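ABC transporter substrate-binding protein-branched chain amino acid transport (Streptococcus pneumoniae, PDB 4GNR) binds isoleucine and probably delivers branched-chain amino acids to an ABC transporter for uptake. Local coordinates at residues Phe178-Leu189 and Glu208-Met219. Residues are numbered along the deposited sequence; the frame is centred on the assembly and turned at random. Where two conformers were deposited one is given.
Sequences FVAGDTDFQAAL and EAGKIVNQARGM
Gln215 clamps the loop that leads into helix 186-193 with both ends of its amide. Its NE2 donates to Thr183 O (2.9 Å), which lies nearly in the amide plane, while OE1 accepts from Phe185 N and Gln186 NE2, both at 3.0 Å, the two donors arriving from opposite faces, so that rotation of the amide is fixed. Gln186 folds back at chi2 (-69°) to bring its NE2 to Gln215 OE1, the two amide planes 39° apart, and a water links Gln186 NE2 to Gln215 O. Next to these amides Ile212 meets two rings: CG1 sits over the centre of the Phe185 ring, 3.5 Å from the centroid, and CD1 lies over one face of Phe178, nearer its rim. Leu189 continues the apolar seam, CD2 against Ala216 CB and CB 3.7 Å from Met219 CE. In this lobe of the two-lobed periplasmic-binding-protein fold, strand 171-178 leads to helix 186-193, which packs beside helix 206-218; Tyr149 of strand 145-151 touches Phe178, Phe185 and Ile212. Glu208, bent at chi2 (68°), takes Gly181 N on OE2 (2.9 Å), from above the carboxylate plane. Another water donates to both Glu208 OE2 and Asp182 O; Lys211 NZ bonds it weakly, its stronger partner being Gln239 OE1. Val179 N to Asp182 OD2 (2.9 Å) braces the type II turn Val179-Asp182, and Asp184 OD1 accepts from Gln186 N in an Asx turn around the N-cap residue Phe185.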
loop_
_atom_site.group_PDB
_atom_site.type_symbol
_atom_site.label_atom_id
_atom_site.label_comp_id
_atom_site.label_asym_id
_atom_site.label_seq_id
_atom_site.Cartn_x
_atom_site.Cartn_y
_atom_site.Cartn_z
ATOM N N PHE A 178 -11.221 9.715 -14.458
ATOM C CA PHE A 178 -9.985 9.823 -15.229
ATOM C C PHE A 178 -9.554 8.340 -15.351
ATOM O O PHE A 178 -10.198 7.436 -14.798
ATOM C CB PHE A 178 -8.879 10.640 -14.601
ATOM C CG PHE A 178 -8.450 10.131 -13.242
ATOM C CD1 PHE A 178 -7.368 9.261 -13.087
ATOM C CD2 PHE A 178 -9.133 10.547 -12.105
ATOM C CE1 PHE A 178 -7.016 8.812 -11.843
ATOM C CE2 PHE A 178 -8.758 10.108 -10.854
ATOM C CZ PHE A 178 -7.701 9.241 -10.724
ATOM N N VAL A 179 -8.493 8.057 -16.092
ATOM C CA VAL A 179 -7.996 6.665 -16.156
ATOM C C VAL A 179 -6.467 6.648 -15.981
ATOM O O VAL A 179 -5.788 7.610 -16.351
ATOM C CB VAL A 179 -8.380 5.902 -17.422
ATOM C CG1 VAL A 179 -9.889 5.794 -17.538
ATOM C CG2 VAL A 179 -7.796 6.560 -18.619
ATOM N N ALA A 180 -5.953 5.561 -15.412
ATOM C CA ALA A 180 -4.511 5.426 -15.238
ATOM C C ALA A 180 -3.844 5.645 -16.598
ATOM O O ALA A 180 -4.297 5.153 -17.634
ATOM C CB ALA A 180 -4.135 4.084 -14.663
ATOM N N GLY A 181 -2.765 6.405 -16.562
ATOM C CA GLY A 181 -1.993 6.747 -17.753
ATOM C C GLY A 181 -2.269 8.163 -18.237
ATOM O O GLY A 181 -1.451 8.761 -18.961
ATOM N N ASP A 182 -3.425 8.696 -17.861
ATOM C CA ASP A 182 -3.755 10.063 -18.243
ATOM C C ASP A 182 -2.762 11.048 -17.661
ATOM O O ASP A 182 -2.291 10.877 -16.538
ATOM C CB ASP A 182 -5.139 10.508 -17.726
ATOM C CG ASP A 182 -6.311 9.866 -18.450
ATOM O OD1 ASP A 182 -6.141 9.216 -19.508
ATOM O OD2 ASP A 182 -7.454 10.083 -17.963
ATOM N N THR A 183 -2.506 12.115 -18.410
ATOM C CA THR A 183 -1.624 13.177 -17.917
ATOM C C THR A 183 -2.305 14.571 -17.997
ATOM O O THR A 183 -1.789 15.544 -17.485
ATOM C CB THR A 183 -0.275 13.200 -18.620
ATOM O OG1 THR A 183 -0.505 13.592 -19.964
ATOM C CG2 THR A 183 0.442 11.832 -18.542
ATOM N N ASP A 184 -3.483 14.640 -18.620
ATOM C CA ASP A 184 -4.281 15.887 -18.827
ATOM C C ASP A 184 -5.614 15.734 -18.105
ATOM O O ASP A 184 -6.390 14.836 -18.440
ATOM C CB ASP A 184 -4.487 16.113 -20.341
ATOM C CG ASP A 184 -5.357 17.331 -20.699
ATOM O OD1 ASP A 184 -6.061 17.904 -19.864
ATOM O OD2 ASP A 184 -5.368 17.701 -21.898
ATOM N N PHE A 185 -5.870 16.607 -17.126
ATOM C CA PHE A 185 -7.107 16.583 -16.312
ATOM C C PHE A 185 -7.864 17.918 -16.405
ATOM O O PHE A 185 -8.739 18.209 -15.604
ATOM C CB PHE A 185 -6.721 16.261 -14.848
ATOM C CG PHE A 185 -5.900 14.986 -14.738
ATOM C CD1 PHE A 185 -6.505 13.746 -14.646
ATOM C CD2 PHE A 185 -4.505 15.031 -14.777
ATOM C CE1 PHE A 185 -5.715 12.581 -14.604
ATOM C CE2 PHE A 185 -3.737 13.875 -14.733
ATOM C CZ PHE A 185 -4.350 12.666 -14.652
ATOM N N GLN A 186 -7.527 18.699 -17.414
ATOM C CA GLN A 186 -8.062 20.052 -17.548
ATOM C C GLN A 186 -9.561 20.186 -17.659
ATOM O O GLN A 186 -10.181 21.005 -16.978
ATOM C CB GLN A 186 -7.372 20.756 -18.733
ATOM C CG GLN A 186 -5.887 20.948 -18.549
ATOM C CD GLN A 186 -5.584 21.955 -17.466
ATOM O OE1 GLN A 186 -5.884 23.134 -17.622
ATOM N NE2 GLN A 186 -4.928 21.522 -16.408
ATOM N N ALA A 187 -10.167 19.387 -18.515
ATOM C CA ALA A 187 -11.619 19.503 -18.724
ATOM C C ALA A 187 -12.411 19.242 -17.467
ATOM O O ALA A 187 -13.335 19.996 -17.128
ATOM C CB ALA A 187 -12.078 18.577 -19.855
ATOM N N ALA A 188 -12.089 18.153 -16.788
ATOM C CA ALA A 188 -12.807 17.816 -15.564
ATOM C C ALA A 188 -12.600 18.863 -14.489
ATOM O O ALA A 188 -13.534 19.255 -13.797
ATOM C CB ALA A 188 -12.405 16.439 -15.058
ATOM N N LEU A 189 -11.348 19.274 -14.304
ATOM C CA LEU A 189 -11.038 20.255 -13.279
ATOM C C LEU A 189 -11.750 21.590 -13.555
ATOM O O LEU A 189 -12.265 22.230 -12.645
ATOM C CB LEU A 189 -9.524 20.394 -13.119
ATOM C CG LEU A 189 -8.819 19.198 -12.484
ATOM C CD1 LEU A 189 -7.317 19.373 -12.593
ATOM C CD2 LEU A 189 -9.238 19.043 -11.015
ATOM N N GLU A 208 -1.284 9.635 -11.372
ATOM C CA GLU A 208 -2.440 10.439 -11.711
ATOM C C GLU A 208 -2.789 11.431 -10.587
ATOM O O GLU A 208 -3.009 12.620 -10.845
ATOM C CB GLU A 208 -3.652 9.577 -12.046
ATOM C CG GLU A 208 -3.490 8.723 -13.301
ATOM C CD GLU A 208 -2.444 7.611 -13.159
ATOM O OE1 GLU A 208 -2.450 6.901 -12.137
ATOM O OE2 GLU A 208 -1.664 7.434 -14.133
ATOM N N ALA A 209 -2.861 10.941 -9.348
ATOM C CA ALA A 209 -3.234 11.816 -8.262
ATOM C C ALA A 209 -2.300 13.013 -8.121
ATOM O O ALA A 209 -2.773 14.117 -7.866
ATOM C CB ALA A 209 -3.327 11.030 -6.958
ATOM N N GLY A 210 -1.004 12.802 -8.262
ATOM C CA GLY A 210 -0.080 13.922 -8.130
ATOM C C GLY A 210 -0.284 14.960 -9.230
ATOM O O GLY A 210 -0.236 16.173 -8.993
ATOM N N LYS A 211 -0.490 14.489 -10.460
ATOM C CA LYS A 211 -0.764 15.405 -11.598
ATOM C C LYS A 211 -2.096 16.145 -11.394
ATOM O O LYS A 211 -2.224 17.313 -11.742
ATOM C CB LYS A 211 -0.740 14.638 -12.914
ATOM C CG LYS A 211 0.637 14.106 -13.286
ATOM C CD LYS A 211 0.613 13.344 -14.602
ATOM C CE LYS A 211 1.949 12.696 -14.973
ATOM N NZ LYS A 211 2.303 11.574 -14.047
ATOM N N ILE A 212 -3.100 15.459 -10.853
ATOM C CA ILE A 212 -4.401 16.078 -10.553
ATOM C C ILE A 212 -4.208 17.219 -9.539
ATOM O O ILE A 212 -4.744 18.313 -9.720
ATOM C CB ILE A 212 -5.408 15.037 -10.065
ATOM C CG1 ILE A 212 -5.830 14.133 -11.237
ATOM C CG2 ILE A 212 -6.607 15.717 -9.400
ATOM C CD1 ILE A 212 -6.532 12.874 -10.813
ATOM N N VAL A 213 -3.459 16.955 -8.472
ATOM C CA VAL A 213 -3.188 17.995 -7.472
ATOM C C VAL A 213 -2.473 19.187 -8.132
ATOM O O VAL A 213 -2.821 20.343 -7.928
ATOM C CB VAL A 213 -2.346 17.424 -6.322
ATOM C CG1 VAL A 213 -1.836 18.553 -5.436
ATOM C CG2 VAL A 213 -3.202 16.431 -5.527
ATOM N N ASN A 214 -1.490 18.848 -8.950
ATOM C CA ASN A 214 -0.701 19.835 -9.661
ATOM C C ASN A 214 -1.549 20.786 -10.502
ATOM O O ASN A 214 -1.390 22.014 -10.489
ATOM C CB ASN A 214 0.249 19.116 -10.597
ATOM C CG ASN A 214 1.107 20.075 -11.340
ATOM O OD1 ASN A 214 0.787 20.420 -12.462
ATOM N ND2 ASN A 214 2.084 20.656 -10.664
ATOM N N GLN A 215 -2.412 20.176 -11.297
ATOM C CA GLN A 215 -3.305 20.919 -12.187
ATOM C C GLN A 215 -4.441 21.638 -11.458
ATOM O O GLN A 215 -4.831 22.753 -11.840
ATOM C CB GLN A 215 -3.810 20.010 -13.293
ATOM C CG GLN A 215 -2.674 19.603 -14.234
ATOM C CD GLN A 215 -3.045 18.573 -15.281
ATOM O OE1 GLN A 215 -4.114 18.632 -15.881
ATOM N NE2 GLN A 215 -2.117 17.635 -15.537
ATOM N N ALA A 216 -4.976 21.021 -10.417
ATOM C CA ALA A 216 -6.062 21.634 -9.643
ATOM C C ALA A 216 -5.568 22.905 -8.976
ATOM O O ALA A 216 -6.166 23.981 -9.113
ATOM C CB ALA A 216 -6.624 20.647 -8.607
ATOM N N ARG A 217 -4.471 22.777 -8.253
ATOM C CA ARG A 217 -3.889 23.926 -7.558
ATOM C C ARG A 217 -3.460 24.983 -8.579
ATOM O O ARG A 217 -3.634 26.185 -8.361
ATOM C CB ARG A 217 -2.734 23.419 -6.706
ATOM C CG ARG A 217 -3.149 22.404 -5.623
ATOM C CD ARG A 217 -3.714 23.090 -4.406
ATOM N NE ARG A 217 -4.101 22.136 -3.336
ATOM C CZ ARG A 217 -5.334 21.693 -3.058
ATOM N NH1 ARG A 217 -6.377 22.063 -3.779
ATOM N NH2 ARG A 217 -5.522 20.903 -2.017
ATOM N N GLY A 218 -2.930 24.531 -9.716
ATOM C CA GLY A 218 -2.492 25.458 -10.769
ATOM C C GLY A 218 -3.629 26.323 -11.293
ATOM O O GLY A 218 -3.423 27.478 -11.672
ATOM N N MET A 219 -4.831 25.772 -11.357
ATOM C CA MET A 219 -5.961 26.560 -11.829
ATOM C C MET A 219 -6.752 27.229 -10.698
ATOM O O MET A 219 -7.858 27.732 -10.911
ATOM C CB MET A 219 -6.865 25.828 -12.799
ATOM C CG MET A 219 -7.628 24.729 -12.177
ATOM S SD MET A 219 -8.873 24.014 -13.305
ATOM C CE MET A 219 -7.814 23.311 -14.550
HETATM O O HOH W 1 -0.254 9.614 -15.271
HETATM O O HOH W 2 -4.085 23.450 -14.445
#